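PDB 4JB0: branched-chain amino acid transport system substrate-binding protein from Rhodopseudomonas palustris, which binds small lignin-derived aromatic acids such as ferulate in its pocket, probably to deliver them to an ABC transporter for uptake. Local coordinates for residues A[74-79]-A[96-101]; A[216-221]-A[236-241]; A[280-285]-A[324-329]. All blocks are in the same frame, centred on the assembly; numbering follows the deposited sequence.

Contact 1: residues A[74-79]-A[96-101]; sequences SVTPPT and LAPLPI. With FER (3-(4-hydroxy-3-methoxyphenyl)-2-propenoic acid), chain B.
Thr76 meets Pro98 and Pro100 with both branches of its side chain while its backbone takes hold of the bound ferulate, a worked example of how a periplasmic binding protein reads a carboxylate at the start of a helix. The CB of Thr76 already lies 3.3 Å from the ligand's carboxylate oxygen O2. From there the chain forks. Its OG1, turned beside the backbone N (chi1 -61°), stands 3.0 Å from O2 of ferulate and equally far from the carbonyl O of Pro98, its one proton within reach of either acceptor. The methyl CG2 swings the other way, anti to the backbone N, and ends 3.9 Å from CD of Pro100. The firmer grip is the main chain's: the N of Thr76 donates to O2 of ferulate at 2.7 Å, with an angle of 161° at the hydrogen. Because this N-H belongs to the first turn of the helix with Val75 at its N-cap position, the helix end probably adds favourable polarisation to the carboxylate. Farther along, Pro98 lays its ring carbons against the aromatic ring, CG coming 3.5 Å from ferulate C6. Behind this wall, the CB of Ala97 packs 3.3 Å from OG1 of Thr79. That hydroxyl is itself engaged, donating to the carbonyl O of Val75 at 2.7 Å from above the carbonyl plane, a bond that ties the first helical turn together. The side chains of Thr79 and Leu99 cross at about a right angle, CG2 of Thr79 4.0 Å from CB of Leu99. The N-terminal turn of helix 76-89 thus packs against the loop that follows strand 93-95; helix 143-158 brings Ser143 and Tyr144 up to Thr76, Tyr144 also reaching Pro98, while Val11 of strand 5-11 packs against Ser74 and Leu96.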
loop_
_atom_site.group_PDB
_atom_site.type_symbol
_atom_site.label_atom_id
_atom_site.label_comp_id
_atom_site.label_asym_id
_atom_site.label_seq_id
_atom_site.Cartn_x
_atom_site.Cartn_y
_atom_site.Cartn_z
ATOM N N SER A 74 -5.516 3.539 -6.330
ATOM C CA SER A 74 -4.351 2.652 -6.435
ATOM C C SER A 74 -3.004 3.397 -6.148
ATOM O O SER A 74 -1.965 2.753 -5.799
ATOM C CB SER A 74 -4.358 2.063 -7.866
ATOM O OG SER A 74 -5.529 1.258 -8.034
ATOM N N VAL A 75 -2.997 4.729 -6.290
ATOM C CA VAL A 75 -1.786 5.529 -6.003
ATOM C C VAL A 75 -2.195 6.712 -5.092
ATOM O O VAL A 75 -3.373 6.971 -4.939
ATOM C CB VAL A 75 -1.043 5.988 -7.303
ATOM C CG1 VAL A 75 -0.309 4.751 -7.957
ATOM C CG2 VAL A 75 -2.033 6.559 -8.304
ATOM N N THR A 76 -1.251 7.410 -4.487
ATOM C CA THR A 76 -1.609 8.337 -3.417
ATOM C C THR A 76 -2.458 9.563 -3.887
ATOM O O THR A 76 -3.447 9.903 -3.259
ATOM C CB THR A 76 -0.355 8.788 -2.651
ATOM O OG1 THR A 76 0.296 7.641 -2.056
ATOM C CG2 THR A 76 -0.780 9.855 -1.511
ATOM N N PRO A 77 -2.077 10.242 -5.009
ATOM C CA PRO A 77 -2.905 11.454 -5.311
ATOM C C PRO A 77 -4.429 11.222 -5.531
ATOM O O PRO A 77 -5.246 11.947 -4.913
ATOM C CB PRO A 77 -2.202 12.085 -6.541
ATOM C CG PRO A 77 -0.714 11.555 -6.401
ATOM C CD PRO A 77 -0.887 10.136 -5.877
ATOM N N PRO A 78 -4.845 10.187 -6.331
ATOM C CA PRO A 78 -6.287 9.997 -6.413
ATOM C C PRO A 78 -6.862 9.477 -5.105
ATOM O O PRO A 78 -8.049 9.678 -4.858
ATOM C CB PRO A 78 -6.477 8.967 -7.520
ATOM C CG PRO A 78 -5.155 8.259 -7.584
ATOM C CD PRO A 78 -4.121 9.312 -7.272
ATOM N N THR A 79 -6.046 8.821 -4.282
ATOM C CA THR A 79 -6.532 8.309 -2.997
ATOM C C THR A 79 -6.905 9.458 -2.054
ATOM O O THR A 79 -7.934 9.433 -1.388
ATOM C CB THR A 79 -5.470 7.374 -2.400
ATOM O OG1 THR A 79 -5.364 6.266 -3.299
ATOM C CG2 THR A 79 -5.863 6.832 -1.054
ATOM N N LEU A 96 -6.856 2.204 -0.811
ATOM C CA LEU A 96 -6.086 1.056 -1.344
ATOM C C LEU A 96 -4.670 1.465 -1.757
ATOM O O LEU A 96 -3.997 0.753 -2.497
ATOM C CB LEU A 96 -6.855 0.391 -2.505
ATOM C CG LEU A 96 -8.245 -0.134 -2.105
ATOM C CD1 LEU A 96 -9.076 -0.715 -3.283
ATOM C CD2 LEU A 96 -8.206 -1.146 -0.906
ATOM N N ALA A 97 -4.231 2.621 -1.258
ATOM C CA ALA A 97 -2.935 3.184 -1.504
ATOM C C ALA A 97 -2.680 4.037 -0.251
ATOM O O ALA A 97 -3.630 4.408 0.432
ATOM C CB ALA A 97 -2.980 4.075 -2.762
ATOM N N PRO A 98 -1.413 4.326 0.081
ATOM C CA PRO A 98 -1.073 5.146 1.255
ATOM C C PRO A 98 -1.595 6.582 1.094
ATOM O O PRO A 98 -1.819 7.061 -0.038
ATOM C CB PRO A 98 0.464 5.170 1.269
ATOM C CG PRO A 98 0.890 4.232 0.185
ATOM C CD PRO A 98 -0.254 4.096 -0.776
ATOM N N LEU A 99 -1.875 7.240 2.210
ATOM C CA LEU A 99 -2.229 8.638 2.111
ATOM C C LEU A 99 -2.034 9.380 3.390
ATOM O O LEU A 99 -2.266 8.821 4.467
ATOM C CB LEU A 99 -3.646 8.820 1.637
ATOM C CG LEU A 99 -4.704 8.723 2.716
ATOM C CD1 LEU A 99 -5.925 9.510 2.206
ATOM C CD2 LEU A 99 -4.903 7.272 2.972
ATOM N N PRO A 100 -1.649 10.649 3.268
ATOM C CA PRO A 100 -1.529 11.556 4.423
ATOM C C PRO A 100 -2.885 11.783 5.080
ATOM O O PRO A 100 -3.815 12.360 4.465
ATOM C CB PRO A 100 -1.047 12.875 3.815
ATOM C CG PRO A 100 -0.811 12.593 2.313
ATOM C CD PRO A 100 -1.574 11.355 1.978
ATOM N N ILE A 101 -2.966 11.337 6.321
ATOM C CA ILE A 101 -4.096 11.517 7.220
ATOM C C ILE A 101 -4.013 12.875 7.882
ATOM O O ILE A 101 -3.011 13.205 8.506
ATOM C CB ILE A 101 -4.106 10.440 8.337
ATOM C CG1 ILE A 101 -4.103 9.018 7.713
ATOM C CG2 ILE A 101 -5.281 10.695 9.369
ATOM C CD1 ILE A 101 -5.213 8.737 6.821
HETATM C C4 FER B . 1.278 0.237 -1.620
HETATM C C5 FER B . 2.305 1.125 -1.336
HETATM C C6 FER B . 2.507 2.190 -2.204
HETATM C C3 FER B . 0.471 0.398 -2.732
HETATM C C2 FER B . 0.675 1.476 -3.599
HETATM C C1 FER B . 1.702 2.376 -3.321
HETATM C C10 FER B . -1.364 -0.306 -4.183
HETATM C C7 FER B . 1.833 3.490 -4.297
HETATM C C8 FER B . 2.017 4.766 -3.952
HETATM C C9 FER B . 2.037 5.819 -5.001
HETATM O O1 FER B . 2.575 5.631 -6.128
HETATM O O2 FER B . 1.394 6.872 -4.737
HETATM O O4 FER B . 1.056 -0.793 -0.789
HETATM O O3 FER B . -0.551 -0.486 -2.998
#

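Contact 2: residues A[216-221]-A[236-241]; sequences IYQTHG and EGVLMA. With FER (3-(4-hydroxy-3-methoxyphenyl)-2-propenoic acid), chain B.
Leu239 and Gln218 have the most surface buried here, and both belong to a parallel pair of strands, 216-218 beside 239-241, joined through helix 225-231 as a beta-alpha-beta crossover. Leu239 uses both of its main-chain polar atoms: N donates to the carbonyl O of Ile216 at 3.0 Å, and O accepts from the N of Gln218 at 2.9 Å. Gln218 then extends the pattern, its O taking the N-H of Ala241 at 3.2 Å. On one face of the sheet Leu239 lies side by side with Tyr217, its CB 3.6 Å from CD2 of the tyrosine ring, which it meets obliquely. The hydroxyl of Tyr217 bonds to His126 of helix 116-129; a valine in its place would probably leave that histidine without its mate and bare the CB of Leu239. On the other face, with CG anti to its carbonyl carbon (chi1 -70°), Gln218 brings CG 3.5 Å from CG2 of Val238 and its CB against Met240; the bend at chi2 then turns the amide off to Gln204. Beyond the end of strand 216-218, the CA-H of His220 points to the O of Ala241, its ring lays one face against C5 of ferulate, and NE2 bonds to Gln114. Backbone bonds thus join two inner strands, and at the C-terminal end of one, His220 and Gly221 meet the ligand by van der Waals contact.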
loop_
_atom_site.group_PDB
_atom_site.type_symbol
_atom_site.label_atom_id
_atom_site.label_comp_id
_atom_site.label_asym_id
_atom_site.label_seq_id
_atom_site.Cartn_x
_atom_site.Cartn_y
_atom_site.Cartn_z
ATOM N N ILE A 216 20.923 0.350 -2.839
ATOM C CA ILE A 216 19.683 1.026 -3.193
ATOM C C ILE A 216 18.512 0.416 -2.398
ATOM O O ILE A 216 18.374 -0.800 -2.367
ATOM C CB ILE A 216 19.418 1.011 -4.708
ATOM C CG1 ILE A 216 20.654 1.568 -5.485
ATOM C CG2 ILE A 216 18.057 1.773 -5.043
ATOM C CD1 ILE A 216 20.467 1.484 -7.016
ATOM N N TYR A 217 17.694 1.277 -1.783
ATOM C CA TYR A 217 16.489 0.895 -1.034
ATOM C C TYR A 217 15.217 1.296 -1.762
ATOM O O TYR A 217 15.168 2.392 -2.341
ATOM C CB TYR A 217 16.503 1.549 0.346
ATOM C CG TYR A 217 17.584 1.014 1.283
ATOM C CD1 TYR A 217 18.911 1.398 1.141
ATOM C CD2 TYR A 217 17.258 0.147 2.323
ATOM C CE1 TYR A 217 19.907 0.911 1.984
ATOM C CE2 TYR A 217 18.260 -0.372 3.206
ATOM C CZ TYR A 217 19.577 0.022 3.017
ATOM O OH TYR A 217 20.558 -0.452 3.853
ATOM N N GLN A 218 14.181 0.433 -1.725
ATOM C CA GLN A 218 12.915 0.723 -2.388
ATOM C C GLN A 218 11.750 0.616 -1.360
ATOM O O GLN A 218 11.819 -0.108 -0.359
ATOM C CB GLN A 218 12.644 -0.284 -3.525
ATOM C CG GLN A 218 13.583 -0.138 -4.760
ATOM C CD GLN A 218 13.058 0.913 -5.767
ATOM O OE1 GLN A 218 11.909 1.372 -5.678
ATOM N NE2 GLN A 218 13.901 1.287 -6.708
ATOM N N THR A 219 10.667 1.293 -1.654
ATOM C CA THR A 219 9.462 1.225 -0.824
ATOM C C THR A 219 8.529 0.053 -1.217
ATOM O O THR A 219 8.716 -0.649 -2.241
ATOM C CB THR A 219 8.687 2.546 -0.913
ATOM O OG1 THR A 219 8.024 2.636 -2.179
ATOM C CG2 THR A 219 9.637 3.766 -0.747
ATOM N N HIS A 220 7.469 -0.083 -0.455
ATOM C CA HIS A 220 6.513 -1.131 -0.650
ATOM C C HIS A 220 5.645 -0.841 -1.837
ATOM O O HIS A 220 4.943 -1.732 -2.273
ATOM C CB HIS A 220 5.720 -1.421 0.639
ATOM C CG HIS A 220 5.006 -0.229 1.218
ATOM N ND1 HIS A 220 5.617 0.997 1.376
ATOM C CD2 HIS A 220 3.789 -0.123 1.815
ATOM C CE1 HIS A 220 4.796 1.820 2.010
ATOM N NE2 HIS A 220 3.689 1.155 2.308
ATOM N N GLY A 221 5.797 0.363 -2.453
ATOM C CA GLY A 221 5.129 0.649 -3.716
ATOM C C GLY A 221 5.736 -0.101 -4.881
ATOM O O GLY A 221 5.149 -0.184 -5.977
ATOM N N GLU A 236 19.232 -6.595 -8.660
ATOM C CA GLU A 236 20.064 -7.447 -7.774
ATOM C C GLU A 236 20.513 -6.742 -6.534
ATOM O O GLU A 236 21.072 -5.633 -6.576
ATOM C CB GLU A 236 21.289 -8.040 -8.519
ATOM C CG GLU A 236 20.901 -9.008 -9.640
ATOM C CD GLU A 236 20.212 -10.275 -9.078
ATOM O OE1 GLU A 236 20.727 -10.785 -8.054
ATOM O OE2 GLU A 236 19.187 -10.734 -9.651
ATOM N N GLY A 237 20.287 -7.400 -5.415
ATOM C CA GLY A 237 20.642 -6.879 -4.113
ATOM C C GLY A 237 19.902 -5.629 -3.605
ATOM O O GLY A 237 20.261 -5.073 -2.586
ATOM N N VAL A 238 18.858 -5.183 -4.281
ATOM C CA VAL A 238 18.033 -4.105 -3.680
ATOM C C VAL A 238 17.504 -4.502 -2.283
ATOM O O VAL A 238 17.359 -5.715 -1.972
ATOM C CB VAL A 238 16.851 -3.754 -4.616
ATOM C CG1 VAL A 238 15.836 -4.906 -4.687
ATOM C CG2 VAL A 238 16.202 -2.458 -4.184
ATOM N N LEU A 239 17.285 -3.442 -1.606
ATOM C CA LEU A 239 16.670 -3.800 -0.321
ATOM C C LEU A 239 15.210 -3.352 -0.374
ATOM O O LEU A 239 14.943 -2.196 -0.661
ATOM C CB LEU A 239 17.379 -3.154 0.877
ATOM C CG LEU A 239 18.618 -3.836 1.498
ATOM C CD1 LEU A 239 18.291 -5.256 1.944
ATOM C CD2 LEU A 239 19.814 -3.877 0.573
ATOM N N MET A 240 14.048 -3.932 -0.217
ATOM C CA MET A 240 12.711 -3.436 -0.474
ATOM C C MET A 240 11.765 -3.782 0.679
ATOM O O MET A 240 11.575 -4.981 0.982
ATOM C CB MET A 240 12.186 -4.082 -1.747
ATOM C CG MET A 240 10.846 -3.497 -2.206
ATOM S SD MET A 240 10.155 -4.404 -3.573
ATOM C CE MET A 240 11.406 -3.997 -4.808
ATOM N N ALA A 241 11.141 -2.762 1.267
ATOM C CA ALA A 241 10.145 -2.954 2.314
ATOM C C ALA A 241 8.945 -3.575 1.641
ATOM O O ALA A 241 8.579 -3.236 0.477
ATOM C CB ALA A 241 9.740 -1.569 2.992
HETATM C C4 FER B . 1.278 0.237 -1.620
HETATM C C5 FER B . 2.305 1.125 -1.336
HETATM C C6 FER B . 2.507 2.190 -2.204
HETATM C C3 FER B . 0.471 0.398 -2.732
HETATM C C2 FER B . 0.675 1.476 -3.599
HETATM C C1 FER B . 1.702 2.376 -3.321
HETATM C C10 FER B . -1.364 -0.306 -4.183
HETATM C C7 FER B . 1.833 3.490 -4.297
HETATM C C8 FER B . 2.017 4.766 -3.952
HETATM C C9 FER B . 2.037 5.819 -5.001
HETATM O O1 FER B . 2.575 5.631 -6.128
HETATM O O2 FER B . 1.394 6.872 -4.737
HETATM O O4 FER B . 1.056 -0.793 -0.789
HETATM O O3 FER B . -0.551 -0.486 -2.998
HETATM O O HOH W 1 21.419 -2.524 -3.316
#

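Contact 3: residues A[280-285]-A[324-329]; sequences FAAHSF and AASQGV. With FER (3-(4-hydroxy-3-methoxyphenyl)-2-propenoic acid), chain B.
Ser326 and Gln327 meet Ala282 where a short loop between two antiparallel strands comes up against helix 279-299, in a two-domain periplasmic binding protein whose ligand lies in the cleft. The loop belongs to a hairpin of strands 323-324 and 329-330, and within it the N of Ala325 donates to the carbonyl O of Gly328 at 3.0 Å. Ser326 comes first in the contact. Its OG, standing between the backbone N and the carbonyl carbon (chi1 73°), lies 3.3 Å from CB of Ala282 and approaches the ring of Phe285 only obliquely. The polar needs of this hydroxyl are met by Asp286, one turn on from Ala282, whose carboxylate also takes the N-H of Gln327; one acidic side chain therefore pins two successive residues of the loop. Gln327 follows, with the larger buried area of the two. Its CG rests 3.6 Å from the CB of Ala282, and the bend at chi2 (-72°) carries the amide on over that methyl toward the imidazole of His283. There the two side chains cross obliquely, with ring and amide planes 30° apart. Outside the pair, OE1 of Gln327 accepts from the N of Val245, and NE2 makes a weak bond to Gln279, itself a ligand-binding neighbour. No hydrogen bond joins the two segments, so the contact is one of packing, set behind a residue that does bind: Gln327 NE2 lies 3.7 Å from CE1 of His283, whose NE2 donates to the phenolic O4 of ferulate at 2.6 Å.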
loop_
_atom_site.group_PDB
_atom_site.type_symbol
_atom_site.label_atom_id
_atom_site.label_comp_id
_atom_site.label_asym_id
_atom_site.label_seq_id
_atom_site.Cartn_x
_atom_site.Cartn_y
_atom_site.Cartn_z
ATOM N N PHE A 280 -0.027 -5.418 -4.000
ATOM C CA PHE A 280 -1.204 -4.597 -4.311
ATOM C C PHE A 280 -2.503 -5.407 -4.312
ATOM O O PHE A 280 -3.487 -4.990 -3.761
ATOM C CB PHE A 280 -0.992 -3.866 -5.636
ATOM C CG PHE A 280 0.408 -3.375 -5.796
ATOM C CD1 PHE A 280 0.988 -2.576 -4.812
ATOM C CD2 PHE A 280 1.171 -3.773 -6.870
ATOM C CE1 PHE A 280 2.298 -2.135 -4.951
ATOM C CE2 PHE A 280 2.480 -3.321 -7.031
ATOM C CZ PHE A 280 3.043 -2.529 -6.048
ATOM N N ALA A 281 -2.454 -6.599 -4.893
ATOM C CA ALA A 281 -3.588 -7.493 -4.855
ATOM C C ALA A 281 -4.084 -7.715 -3.420
ATOM O O ALA A 281 -5.306 -7.804 -3.156
ATOM C CB ALA A 281 -3.250 -8.823 -5.577
ATOM N N ALA A 282 -3.161 -7.721 -2.473
ATOM C CA ALA A 282 -3.555 -7.960 -1.105
ATOM C C ALA A 282 -4.493 -6.869 -0.475
ATOM O O ALA A 282 -5.303 -7.173 0.420
ATOM C CB ALA A 282 -2.343 -8.123 -0.265
ATOM N N HIS A 283 -4.364 -5.623 -0.909
ATOM C CA HIS A 283 -5.120 -4.516 -0.271
ATOM C C HIS A 283 -6.599 -4.641 -0.474
ATOM O O HIS A 283 -7.350 -4.437 0.457
ATOM C CB HIS A 283 -4.630 -3.161 -0.741
ATOM C CG HIS A 283 -3.169 -2.914 -0.450
ATOM N ND1 HIS A 283 -2.555 -3.347 0.707
ATOM C CD2 HIS A 283 -2.213 -2.280 -1.169
ATOM C CE1 HIS A 283 -1.280 -3.004 0.686
ATOM N NE2 HIS A 283 -1.040 -2.368 -0.445
ATOM N N SER A 284 -7.031 -4.974 -1.667
ATOM C CA SER A 284 -8.477 -5.086 -1.875
ATOM C C SER A 284 -8.980 -6.375 -1.211
ATOM O O SER A 284 -10.072 -6.399 -0.607
ATOM C CB SER A 284 -8.857 -5.005 -3.358
ATOM O OG SER A 284 -8.178 -5.977 -4.082
ATOM N N PHE A 285 -8.180 -7.455 -1.315
ATOM C CA PHE A 285 -8.498 -8.704 -0.568
ATOM C C PHE A 285 -8.676 -8.389 0.918
ATOM O O PHE A 285 -9.672 -8.803 1.535
ATOM C CB PHE A 285 -7.358 -9.730 -0.754
ATOM C CG PHE A 285 -7.621 -11.080 -0.125
ATOM C CD1 PHE A 285 -8.385 -12.038 -0.806
ATOM C CD2 PHE A 285 -7.060 -11.412 1.126
ATOM C CE1 PHE A 285 -8.618 -13.295 -0.259
ATOM C CE2 PHE A 285 -7.276 -12.663 1.674
ATOM C CZ PHE A 285 -8.052 -13.611 0.993
ATOM N N ALA A 324 -7.541 -9.879 11.323
ATOM C CA ALA A 324 -6.501 -10.624 10.637
ATOM C C ALA A 324 -6.706 -10.532 9.127
ATOM O O ALA A 324 -7.813 -10.755 8.599
ATOM C CB ALA A 324 -6.470 -12.101 11.122
ATOM N N ALA A 325 -5.638 -10.174 8.434
ATOM C CA ALA A 325 -5.685 -10.132 6.956
ATOM C C ALA A 325 -4.325 -10.558 6.395
ATOM O O ALA A 325 -3.428 -10.873 7.167
ATOM C CB ALA A 325 -6.062 -8.755 6.503
ATOM N N SER A 326 -4.159 -10.560 5.080
ATOM C CA SER A 326 -2.928 -11.044 4.495
ATOM C C SER A 326 -1.709 -10.119 4.790
ATOM O O SER A 326 -0.579 -10.589 4.857
ATOM C CB SER A 326 -3.091 -11.268 3.002
ATOM O OG SER A 326 -3.145 -10.063 2.275
ATOM N N GLN A 327 -1.965 -8.823 4.965
ATOM C CA GLN A 327 -0.894 -7.826 5.099
ATOM C C GLN A 327 -0.566 -7.431 6.548
ATOM O O GLN A 327 0.387 -6.715 6.783
ATOM C CB GLN A 327 -1.271 -6.548 4.348
ATOM C CG GLN A 327 -1.172 -6.736 2.823
ATOM C CD GLN A 327 0.265 -6.833 2.281
ATOM O OE1 GLN A 327 1.105 -7.546 2.835
ATOM N NE2 GLN A 327 0.536 -6.135 1.172
ATOM N N GLY A 328 -1.375 -7.864 7.496
ATOM C CA GLY A 328 -1.178 -7.474 8.903
ATOM C C GLY A 328 -2.438 -7.759 9.708
ATOM O O GLY A 328 -3.372 -8.406 9.218
ATOM N N VAL A 329 -2.447 -7.251 10.939
ATOM C CA VAL A 329 -3.541 -7.443 11.894
ATOM C C VAL A 329 -3.977 -6.017 12.257
ATOM O O VAL A 329 -3.232 -5.263 12.913
ATOM C CB VAL A 329 -3.058 -8.202 13.150
ATOM C CG1 VAL A 329 -4.187 -8.438 14.141
ATOM C CG2 VAL A 329 -2.350 -9.598 12.762
HETATM C C4 FER B . 1.278 0.237 -1.620
HETATM C C5 FER B . 2.305 1.125 -1.336
HETATM C C6 FER B . 2.507 2.190 -2.204
HETATM C C3 FER B . 0.471 0.398 -2.732
HETATM C C2 FER B . 0.675 1.476 -3.599
HETATM C C1 FER B . 1.702 2.376 -3.321
HETATM C C10 FER B . -1.364 -0.306 -4.183
HETATM C C7 FER B . 1.833 3.490 -4.297
HETATM C C8 FER B . 2.017 4.766 -3.952
HETATM C C9 FER B . 2.037 5.819 -5.001
HETATM O O1 FER B . 2.575 5.631 -6.128
HETATM O O2 FER B . 1.394 6.872 -4.737
HETATM O O4 FER B . 1.056 -0.793 -0.789
HETATM O O3 FER B . -0.551 -0.486 -2.998
#

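Three separate contacts converge on one ferulate. Contact 1 takes the carboxylate end and contact 3 the phenolic end through His283, while Pro98 of contact 1 and Gly221 of contact 2 cover opposite faces of the ring. Their centres stand 16 to 20 Å apart, yet contacts 1 and 3 touch directly, CD2 of Leu96 lying 3.7 Å from the O of His283. Contacts 2 and 3 also meet, with O of Gly221 3.2 Å from CZ of Phe280, whereas the nearest atoms of contacts 1 and 2 stay about 5 Å apart, both touching the ligand. Arg171, Ser196 and Gln279 also hydrogen-bond to the ferulate.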